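Local coordinates for protein putative aspartyl-tRNA synthetase (PDB 6OD8) that probably joins L-aspartate to tRNA(Asp) at the expense of ATP, as a dimeric class II aminoacyl-tRNA synthetase, at residues 72-77 with 87-92; 401-406 with 448-453; 278-283 with 510-515. All coordinates share one frame; numbering follows the deposited sequence. Where two conformers were deposited one is given.

Contact 1 (72-77 with 87-92); sequences THIPVS and KTVLIR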
loop_
_atom_site.group_PDB
_atom_site.type_symbol
_atom_site.label_atom_id
_atom_site.label_comp_id
_atom_site.label_asym_id
_atom_site.label_seq_id
_atom_site.Cartn_x
_atom_site.Cartn_y
_atom_site.Cartn_z
ATOM N N THR A 72 25.207 -0.822 -23.501
ATOM C CA THR A 72 23.923 -0.126 -23.479
ATOM C C THR A 72 22.859 -1.065 -24.038
ATOM O O THR A 72 22.877 -1.393 -25.230
ATOM C CB THR A 72 23.982 1.176 -24.278
ATOM O OG1 THR A 72 24.935 2.067 -23.686
ATOM C CG2 THR A 72 22.620 1.844 -24.300
ATOM N N HIS A 73 21.942 -1.500 -23.173
ATOM C CA HIS A 73 20.855 -2.385 -23.556
ATOM C C HIS A 73 19.615 -1.547 -23.870
ATOM O O HIS A 73 19.089 -0.862 -22.987
ATOM C CB HIS A 73 20.612 -3.380 -22.418
ATOM C CG HIS A 73 21.876 -3.817 -21.733
ATOM N ND1 HIS A 73 22.481 -5.028 -21.989
ATOM C CD2 HIS A 73 22.663 -3.192 -20.824
ATOM C CE1 HIS A 73 23.580 -5.136 -21.262
ATOM N NE2 HIS A 73 23.717 -4.031 -20.552
ATOM N N ILE A 74 19.153 -1.594 -25.120
ATOM C CA ILE A 74 17.983 -0.834 -25.560
ATOM C C ILE A 74 16.739 -1.688 -25.320
ATOM O O ILE A 74 16.662 -2.803 -25.855
ATOM C CB ILE A 74 18.082 -0.445 -27.042
ATOM C CG1 ILE A 74 19.408 0.267 -27.356
ATOM C CG2 ILE A 74 16.860 0.375 -27.476
ATOM C CD1 ILE A 74 19.587 1.576 -26.638
ATOM N N PRO A 75 15.748 -1.207 -24.569
ATOM C CA PRO A 75 14.503 -1.978 -24.430
ATOM C C PRO A 75 13.704 -2.000 -25.729
ATOM O O PRO A 75 13.737 -1.064 -26.528
ATOM C CB PRO A 75 13.748 -1.241 -23.318
ATOM C CG PRO A 75 14.330 0.113 -23.286
ATOM C CD PRO A 75 15.753 0.005 -23.731
ATOM N N VAL A 76 12.974 -3.096 -25.934
ATOM C CA VAL A 76 12.165 -3.242 -27.138
ATOM C C VAL A 76 11.205 -2.066 -27.292
ATOM O O VAL A 76 10.904 -1.646 -28.416
ATOM C CB VAL A 76 11.415 -4.591 -27.108
ATOM C CG1 VAL A 76 10.592 -4.774 -28.371
ATOM C CG2 VAL A 76 12.405 -5.731 -26.954
ATOM N N SER A 77 10.752 -1.489 -26.171
ATOM C CA SER A 77 9.768 -0.409 -26.222
ATOM C C SER A 77 10.297 0.813 -26.958
ATOM O O SER A 77 9.512 1.584 -27.523
ATOM C CB SER A 77 9.335 -0.027 -24.804
ATOM O OG SER A 77 10.459 0.268 -23.974
ATOM N N LYS A 87 20.799 2.270 -36.972
ATOM C CA LYS A 87 21.770 1.996 -35.928
ATOM C C LYS A 87 21.733 0.509 -35.598
ATOM O O LYS A 87 20.683 -0.132 -35.676
ATOM C CB LYS A 87 21.493 2.829 -34.672
ATOM C CG LYS A 87 21.241 4.317 -34.929
ATOM C CD LYS A 87 22.520 5.102 -35.063
ATOM C CE LYS A 87 22.257 6.605 -35.103
ATOM N NZ LYS A 87 21.634 7.064 -36.380
ATOM N N THR A 88 22.894 -0.045 -35.249
ATOM C CA THR A 88 22.972 -1.405 -34.732
ATOM C C THR A 88 22.953 -1.328 -33.214
ATOM O O THR A 88 23.793 -0.639 -32.626
ATOM C CB THR A 88 24.235 -2.119 -35.214
ATOM O OG1 THR A 88 24.183 -2.290 -36.633
ATOM C CG2 THR A 88 24.338 -3.474 -34.557
ATOM N N VAL A 89 21.990 -2.015 -32.578
ATOM C CA VAL A 89 21.768 -1.885 -31.139
ATOM C C VAL A 89 21.734 -3.259 -30.478
ATOM O O VAL A 89 21.609 -4.298 -31.129
ATOM C CB VAL A 89 20.464 -1.120 -30.815
ATOM C CG1 VAL A 89 20.523 0.297 -31.363
ATOM C CG2 VAL A 89 19.282 -1.859 -31.392
ATOM N N LEU A 90 21.822 -3.242 -29.153
ATOM C CA LEU A 90 21.790 -4.443 -28.325
ATOM C C LEU A 90 20.456 -4.496 -27.606
ATOM O O LEU A 90 20.134 -3.587 -26.839
ATOM C CB LEU A 90 22.933 -4.432 -27.310
ATOM C CG LEU A 90 22.943 -5.581 -26.305
ATOM C CD1 LEU A 90 23.211 -6.903 -27.013
ATOM C CD2 LEU A 90 23.986 -5.305 -25.238
ATOM N N ILE A 91 19.700 -5.561 -27.840
ATOM C CA ILE A 91 18.381 -5.731 -27.245
ATOM C C ILE A 91 18.344 -7.070 -26.521
ATOM O O ILE A 91 18.898 -8.065 -26.998
ATOM C CB ILE A 91 17.273 -5.660 -28.318
ATOM C CG1 ILE A 91 17.416 -4.382 -29.149
ATOM C CG2 ILE A 91 15.895 -5.710 -27.677
ATOM C CD1 ILE A 91 17.057 -4.571 -30.613
ATOM N N ARG A 92 17.680 -7.090 -25.363
ATOM C CA ARG A 92 17.364 -8.330 -24.667
ATOM C C ARG A 92 15.858 -8.556 -24.763
ATOM O O ARG A 92 15.076 -7.675 -24.394
ATOM C CB ARG A 92 17.816 -8.257 -23.207
ATOM C CG ARG A 92 17.593 -9.539 -22.442
ATOM C CD ARG A 92 18.347 -9.473 -21.127
ATOM N NE ARG A 92 19.796 -9.407 -21.371
ATOM C CZ ARG A 92 20.715 -9.246 -20.419
ATOM N NH1 ARG A 92 20.334 -9.130 -19.150
ATOM N NH2 ARG A 92 22.018 -9.199 -20.741
HETATM O O HOH W 1 22.666 -0.775 -27.890
HETATM O O HOH W 2 13.569 -5.468 -23.768
#

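Contact 2 (401-406 with 448-453); sequences RINYMH and SDRFPS. With EDO (1,2-ethanediol), chain E.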
loop_
_atom_site.group_PDB
_atom_site.type_symbol
_atom_site.label_atom_id
_atom_site.label_comp_id
_atom_site.label_asym_id
_atom_site.label_seq_id
_atom_site.Cartn_x
_atom_site.Cartn_y
_atom_site.Cartn_z
ATOM N N ARG A 401 -27.458 8.906 -7.002
ATOM C CA ARG A 401 -27.851 8.411 -5.686
ATOM C C ARG A 401 -29.349 8.165 -5.731
ATOM O O ARG A 401 -30.087 9.030 -6.201
ATOM C CB ARG A 401 -27.549 9.435 -4.583
ATOM C CG ARG A 401 -26.117 9.908 -4.505
ATOM C CD ARG A 401 -25.937 10.891 -3.353
ATOM N NE ARG A 401 -24.564 11.398 -3.278
ATOM C CZ ARG A 401 -24.137 12.251 -2.352
ATOM N NH1 ARG A 401 -24.975 12.684 -1.413
ATOM N NH2 ARG A 401 -22.873 12.674 -2.369
ATOM N N ILE A 402 -29.793 6.985 -5.283
ATOM C CA ILE A 402 -31.214 6.661 -5.168
ATOM C C ILE A 402 -31.433 6.130 -3.761
ATOM O O ILE A 402 -30.695 5.250 -3.304
ATOM C CB ILE A 402 -31.689 5.632 -6.218
ATOM C CG1 ILE A 402 -31.364 6.109 -7.637
ATOM C CG2 ILE A 402 -33.216 5.385 -6.103
ATOM C CD1 ILE A 402 -31.739 5.102 -8.716
ATOM N N ASN A 403 -32.417 6.689 -3.073
ATOM C CA ASN A 403 -32.814 6.159 -1.777
ATOM C C ASN A 403 -33.223 4.694 -1.908
ATOM O O ASN A 403 -33.859 4.292 -2.890
ATOM C CB ASN A 403 -33.970 6.996 -1.224
ATOM C CG ASN A 403 -34.567 6.395 0.004
ATOM O OD1 ASN A 403 -35.522 5.622 -0.066
ATOM N ND2 ASN A 403 -34.009 6.730 1.149
ATOM N N TYR A 404 -32.858 3.897 -0.899
ATOM C CA TYR A 404 -33.158 2.471 -0.888
ATOM C C TYR A 404 -34.645 2.190 -1.134
ATOM O O TYR A 404 -34.998 1.260 -1.877
ATOM C CB TYR A 404 -32.716 1.873 0.452
ATOM C CG TYR A 404 -32.801 0.368 0.514
ATOM C CD1 TYR A 404 -31.706 -0.411 0.185
ATOM C CD2 TYR A 404 -33.979 -0.277 0.918
ATOM C CE1 TYR A 404 -31.767 -1.790 0.237
ATOM C CE2 TYR A 404 -34.051 -1.664 0.978
ATOM C CZ TYR A 404 -32.943 -2.412 0.633
ATOM O OH TYR A 404 -32.986 -3.789 0.677
ATOM N N MET A 405 -35.537 2.975 -0.523
ATOM C CA MET A 405 -36.962 2.692 -0.707
ATOM C C MET A 405 -37.398 2.966 -2.134
ATOM O O MET A 405 -38.270 2.264 -2.651
ATOM C CB MET A 405 -37.808 3.494 0.286
ATOM C CG MET A 405 -37.597 3.043 1.728
ATOM S SD MET A 405 -38.744 3.877 2.862
ATOM C CE MET A 405 -37.868 5.425 3.097
ATOM N N HIS A 406 -36.784 3.949 -2.802
ATOM C CA HIS A 406 -37.087 4.144 -4.215
ATOM C C HIS A 406 -36.433 3.079 -5.084
ATOM O O HIS A 406 -36.956 2.766 -6.158
ATOM C CB HIS A 406 -36.684 5.555 -4.643
ATOM C CG HIS A 406 -37.510 6.623 -3.991
ATOM N ND1 HIS A 406 -38.808 6.899 -4.368
ATOM C CD2 HIS A 406 -37.232 7.460 -2.962
ATOM C CE1 HIS A 406 -39.288 7.870 -3.611
ATOM N NE2 HIS A 406 -38.361 8.215 -2.737
ATOM N N SER A 448 -27.016 3.316 -3.598
ATOM C CA SER A 448 -28.310 3.126 -2.962
ATOM C C SER A 448 -28.161 3.555 -1.514
ATOM O O SER A 448 -27.315 3.015 -0.797
ATOM C CB SER A 448 -28.774 1.667 -3.030
ATOM O OG SER A 448 -30.061 1.508 -2.402
ATOM N N ASP A 449 -29.010 4.491 -1.090
ATOM C CA ASP A 449 -28.865 5.234 0.152
ATOM C C ASP A 449 -29.869 4.761 1.206
ATOM O O ASP A 449 -31.054 4.592 0.906
ATOM C CB ASP A 449 -29.064 6.724 -0.146
ATOM C CG ASP A 449 -28.772 7.587 1.027
ATOM O OD1 ASP A 449 -27.848 7.227 1.786
ATOM O OD2 ASP A 449 -29.462 8.624 1.193
ATOM N N ARG A 450 -29.383 4.565 2.440
ATOM C CA ARG A 450 -30.180 4.279 3.637
ATOM C C ARG A 450 -30.653 2.831 3.683
ATOM O O ARG A 450 -31.851 2.552 3.527
ATOM C CB ARG A 450 -31.388 5.215 3.744
ATOM C CG ARG A 450 -31.166 6.466 4.542
ATOM C CD ARG A 450 -32.502 7.120 4.898
ATOM N NE ARG A 450 -32.321 8.219 5.842
ATOM C CZ ARG A 450 -33.213 8.574 6.762
ATOM N NH1 ARG A 450 -34.358 7.910 6.864
ATOM N NH2 ARG A 450 -32.956 9.587 7.582
ATOM N N PHE A 451 -29.735 1.914 3.960
ATOM C CA PHE A 451 -30.071 0.497 3.933
ATOM C C PHE A 451 -30.854 0.089 5.175
ATOM O O PHE A 451 -30.725 0.721 6.229
ATOM C CB PHE A 451 -28.806 -0.350 3.832
ATOM C CG PHE A 451 -28.476 -0.750 2.434
ATOM C CD1 PHE A 451 -28.482 -2.082 2.056
ATOM C CD2 PHE A 451 -28.194 0.217 1.489
ATOM C CE1 PHE A 451 -28.178 -2.460 0.741
ATOM C CE2 PHE A 451 -27.901 -0.139 0.193
ATOM C CZ PHE A 451 -27.899 -1.482 -0.188
ATOM N N PRO A 452 -31.653 -0.976 5.078
ATOM C CA PRO A 452 -32.377 -1.456 6.259
ATOM C C PRO A 452 -31.417 -1.946 7.340
ATOM O O PRO A 452 -30.361 -2.526 7.053
ATOM C CB PRO A 452 -33.243 -2.599 5.710
ATOM C CG PRO A 452 -33.269 -2.394 4.229
ATOM C CD PRO A 452 -31.949 -1.795 3.885
ATOM N N SER A 453 -31.816 -1.702 8.594
ATOM C CA SER A 453 -30.996 -2.046 9.750
ATOM C C SER A 453 -30.697 -3.541 9.802
ATOM O O SER A 453 -29.595 -3.953 10.187
ATOM C CB SER A 453 -31.709 -1.572 11.019
ATOM O OG SER A 453 -31.474 -2.431 12.128
HETATM C C1 EDO E . -30.778 9.633 -1.881
HETATM O O1 EDO E . -29.481 10.178 -1.628
HETATM C C2 EDO E . -31.212 9.966 -3.308
HETATM O O2 EDO E . -31.888 11.227 -3.353
HETATM O O HOH W 3 -34.368 4.148 3.090
HETATM O O HOH W 4 -32.096 8.843 1.172
#

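Contact 3 (278-283 with 510-515); sequences YKQMVL and KEYVDS. With FMT (formic acid), chain L.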
loop_
_atom_site.group_PDB
_atom_site.type_symbol
_atom_site.label_atom_id
_atom_site.label_comp_id
_atom_site.label_asym_id
_atom_site.label_seq_id
_atom_site.Cartn_x
_atom_site.Cartn_y
_atom_site.Cartn_z
ATOM N N TYR A 278 -9.839 -1.726 13.692
ATOM C CA TYR A 278 -8.649 -0.905 13.928
ATOM C C TYR A 278 -8.771 0.473 13.287
ATOM O O TYR A 278 -8.333 1.468 13.874
ATOM C CB TYR A 278 -7.399 -1.624 13.411
ATOM C CG TYR A 278 -7.117 -2.861 14.212
ATOM C CD1 TYR A 278 -6.700 -2.763 15.529
ATOM C CD2 TYR A 278 -7.281 -4.132 13.662
ATOM C CE1 TYR A 278 -6.473 -3.893 16.295
ATOM C CE2 TYR A 278 -7.040 -5.271 14.432
ATOM C CZ TYR A 278 -6.648 -5.140 15.729
ATOM O OH TYR A 278 -6.417 -6.272 16.479
ATOM N N LYS A 279 -9.316 0.557 12.068
ATOM C CA LYS A 279 -9.390 1.880 11.457
ATOM C C LYS A 279 -10.317 2.807 12.240
ATOM O O LYS A 279 -10.049 4.008 12.329
ATOM C CB LYS A 279 -9.781 1.800 9.977
ATOM C CG LYS A 279 -11.227 1.317 9.655
ATOM C CD LYS A 279 -11.425 1.318 8.131
ATOM C CE LYS A 279 -12.766 0.678 7.785
ATOM N NZ LYS A 279 -13.201 1.022 6.398
ATOM N N GLN A 280 -11.360 2.274 12.892
ATOM C CA GLN A 280 -12.122 3.124 13.801
ATOM C C GLN A 280 -11.319 3.488 15.050
ATOM O O GLN A 280 -11.397 4.623 15.541
ATOM C CB GLN A 280 -13.415 2.422 14.226
ATOM C CG GLN A 280 -14.352 2.086 13.102
ATOM C CD GLN A 280 -15.631 1.459 13.664
ATOM O OE1 GLN A 280 -15.902 0.272 13.480
ATOM N NE2 GLN A 280 -16.377 2.249 14.414
ATOM N N MET A 281 -10.623 2.516 15.641
ATOM C CA MET A 281 -9.894 2.795 16.870
ATOM C C MET A 281 -8.819 3.852 16.656
ATOM O O MET A 281 -8.555 4.651 17.554
ATOM C CB MET A 281 -9.266 1.505 17.403
ATOM C CG MET A 281 -10.344 0.448 17.748
ATOM S SD MET A 281 -9.680 -1.237 17.978
ATOM C CE MET A 281 -8.760 -0.858 19.450
ATOM N N VAL A 282 -8.205 3.899 15.474
ATOM C CA VAL A 282 -7.138 4.874 15.263
ATOM C C VAL A 282 -7.696 6.292 15.253
ATOM O O VAL A 282 -7.037 7.228 15.706
ATOM C CB VAL A 282 -6.360 4.549 13.974
ATOM C CG1 VAL A 282 -5.272 5.607 13.725
ATOM C CG2 VAL A 282 -5.704 3.176 14.110
ATOM N N LEU A 283 -8.928 6.475 14.769
ATOM C CA LEU A 283 -9.529 7.805 14.835
ATOM C C LEU A 283 -9.720 8.261 16.278
ATOM O O LEU A 283 -9.681 9.463 16.572
ATOM C CB LEU A 283 -10.862 7.804 14.102
ATOM C CG LEU A 283 -10.916 7.480 12.614
ATOM C CD1 LEU A 283 -12.204 8.036 12.047
ATOM C CD2 LEU A 283 -9.716 7.970 11.827
ATOM N N LYS A 510 -13.432 -6.540 23.399
ATOM C CA LYS A 510 -13.625 -5.499 24.397
ATOM C C LYS A 510 -12.784 -4.257 24.105
ATOM O O LYS A 510 -13.198 -3.146 24.447
ATOM C CB LYS A 510 -13.334 -6.045 25.796
ATOM C CG LYS A 510 -11.897 -6.487 26.044
ATOM C CD LYS A 510 -11.725 -7.045 27.457
ATOM C CE LYS A 510 -10.268 -6.998 27.897
ATOM N NZ LYS A 510 -9.380 -7.863 27.069
ATOM N N GLU A 511 -11.607 -4.406 23.480
ATOM C CA GLU A 511 -10.747 -3.234 23.301
ATOM C C GLU A 511 -11.344 -2.254 22.294
ATOM O O GLU A 511 -11.205 -1.030 22.435
ATOM C CB GLU A 511 -9.343 -3.662 22.862
ATOM C CG GLU A 511 -8.540 -4.358 23.942
ATOM C CD GLU A 511 -8.615 -5.865 23.822
ATOM O OE1 GLU A 511 -9.395 -6.358 22.978
ATOM O OE2 GLU A 511 -7.892 -6.555 24.562
ATOM N N TYR A 512 -12.002 -2.770 21.264
ATOM C CA TYR A 512 -12.664 -1.906 20.296
ATOM C C TYR A 512 -13.750 -1.062 20.976
ATOM O O TYR A 512 -13.788 0.166 20.823
ATOM C CB TYR A 512 -13.221 -2.786 19.179
ATOM C CG TYR A 512 -14.273 -2.207 18.276
ATOM C CD1 TYR A 512 -13.924 -1.374 17.218
ATOM C CD2 TYR A 512 -15.621 -2.540 18.439
ATOM C CE1 TYR A 512 -14.858 -0.871 16.376
ATOM C CE2 TYR A 512 -16.571 -2.046 17.580
ATOM C CZ TYR A 512 -16.186 -1.213 16.543
ATOM O OH TYR A 512 -17.133 -0.694 15.679
ATOM N N VAL A 513 -14.623 -1.705 21.747
ATOM C CA VAL A 513 -15.644 -0.970 22.503
ATOM C C VAL A 513 -14.977 0.031 23.449
ATOM O O VAL A 513 -15.363 1.205 23.517
ATOM C CB VAL A 513 -16.547 -1.949 23.276
ATOM C CG1 VAL A 513 -17.555 -1.182 24.122
ATOM C CG2 VAL A 513 -17.268 -2.921 22.319
ATOM N N ASP A 514 -13.944 -0.417 24.168
ATOM C CA ASP A 514 -13.230 0.451 25.103
ATOM C C ASP A 514 -12.625 1.673 24.415
ATOM O O ASP A 514 -12.437 2.714 25.064
ATOM C CB ASP A 514 -12.114 -0.333 25.798
ATOM C CG ASP A 514 -12.629 -1.230 26.898
ATOM O OD1 ASP A 514 -13.846 -1.167 27.212
ATOM O OD2 ASP A 514 -11.808 -2.004 27.441
ATOM N N SER A 515 -12.285 1.564 23.129
ATOM C CA SER A 515 -11.676 2.702 22.437
ATOM C C SER A 515 -12.625 3.880 22.276
ATOM O O SER A 515 -12.165 4.975 21.936
ATOM C CB SER A 515 -11.137 2.297 21.057
ATOM O OG SER A 515 -12.166 2.152 20.080
HETATM C C FMT L . -10.348 -5.523 19.054
HETATM O O1 FMT L . -9.161 -5.171 18.934
HETATM O O2 FMT L . -10.978 -5.591 20.127
HETATM O O HOH W 5 -18.892 1.552 15.961
#

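Contact 1 (72-77 with 87-92)
I74 and L90 share the one direct backbone hydrogen bond of this contact. I74 N donates to L90 O at 2.8 Å, and the N-H to O angle is 163°. Two waters extend this link. One receives the N-H of L90 and donates to T72 O, 2.7 Å away. The other donates to R92 O and takes a longer bond from V76 N.

Residues 89-92 lie in strand 88-100, the first strand of the OB-fold barrel, which in this family binds the anticodon and probably does so here. Segment 72-77 is part of the loop leading into it. The backbones of V89 and I91 pair with A147 and V145 of strand 142-151.

Two apolar pairs involve V89 and I91, the residues flanking L90 in sequence. I74 CG1 meets V89 CB at 3.9 Å, the two side chains crossing at about a right angle. V76 CG2 reaches I91 CG2 at 3.6 Å. In one of two I91 conformers, CG2 is also 3.5 Å from I74 O.

H73 and R92 also have polar partners in the second subunit. A chi1 of 175° lays L90 alongside the H73 ring; in one H73 conformer ND1 is 3.6 Å from L90 CD2. This ND1 is buried with no partner in the model, while NE2 bonds E322 of the second subunit. R92 pairs with D144 and also reaches D321 O of the second subunit.

Contact 2 (401-406 with 448-453)
A chi1 of -172° points the Y404 ring away from its own N and across the strand end toward F451 and P452. N403 takes a similar first torsion (171°), which turns its amide back over the helix start. The site is a parallel strand pair, 400-403 beside 445-449, in the large mixed sheet of the class II synthetase domain. Helix 404-412 begins directly after the first strand.

D449 N donates to I402 O at 2.9 Å. Y404 N then donates to D449 O at 2.6 Å, so the first residue of the helix is still tied to the neighbouring strand. N403 is the N-cap: its OD1 accepts from M405 N, with the donor above the amide plane, and weakly from H406 N. Its ND2 reaches D449 OD2 through a water. D449 is also bonded by Y324 and Y325.

Two neighbours pack on the Y404 ring, one at its edge and one over a face. The edge points at the face of F451 in a T-shaped stack, centroids 4.7 Å apart and planes at 59°. The Y404 hydroxyl bonds D423 O. P452 packs across one Y404 face in a CH-pi contact, with P452 CD 3.5 Å from the ring centroid.

Contact 3 (278-283 with 510-515)
Y512 OH donates to Q280 OE1 at 2.7 Å and so joins two helices of the class II synthetase domain. The short segments 278-283 and 510-514 run in roughly the same direction, 34° apart, with axes 9.9 Å from each other at closest approach. This buried helix pair lies beside the second subunit.

The hydroxyl approaches OE1 from the side of the carbonyl, at a C=O to OH angle of 109°, and is tilted from its plane. The Q280 amide meets the edge of the phenol ring, its own plane 78° from the ring. A water accepts from Q280 NE2 and donates to Y512 OH, giving the pair a second route. Q276 and H523 also bond the Q280 amide, so OE1 and NE2 each have at least two partners.

M281 makes the van der Waals contacts. Its SD and Y512 CB, 4.0 Å apart, form the apolar pair. A bend at chi3 then turns M281 CE toward E511 O, 3.9 Å away. Nearer the backbone, M281 CG touches S515 OG. W209 of the second subunit packs on both M281 and S515.

A formic acid molecule, probably from the crystallisation liquor, accepts from Y512 N in the first turn of helix 510-514. S515 turns its own hydroxyl back along its segment: OG donates to Y512 O at 2.7 Å, in the carbonyl plane and on a lone pair.

Contact 1 is partly buried and belongs to the OB-fold. Contacts 2 and 3 are buried and lie within the synthetase domain. No two share a helix or strand. Contact 1 lies on the opposite side of the chain's centre from the others, its centre about 58 Å from that of contact 2. Contacts 2 and 3 are closer, about 28 Å between centres, and contact 2 is nested in the loop closed by contact 3. The chemistry follows the place. Contact 1 relies mostly on backbone, water and small apolar pairs, contact 2 on strand pairing with aromatic packing, and contact 3 mainly on side chains. Contacts 1 and 3 also touch the second subunit; contact 2 does not.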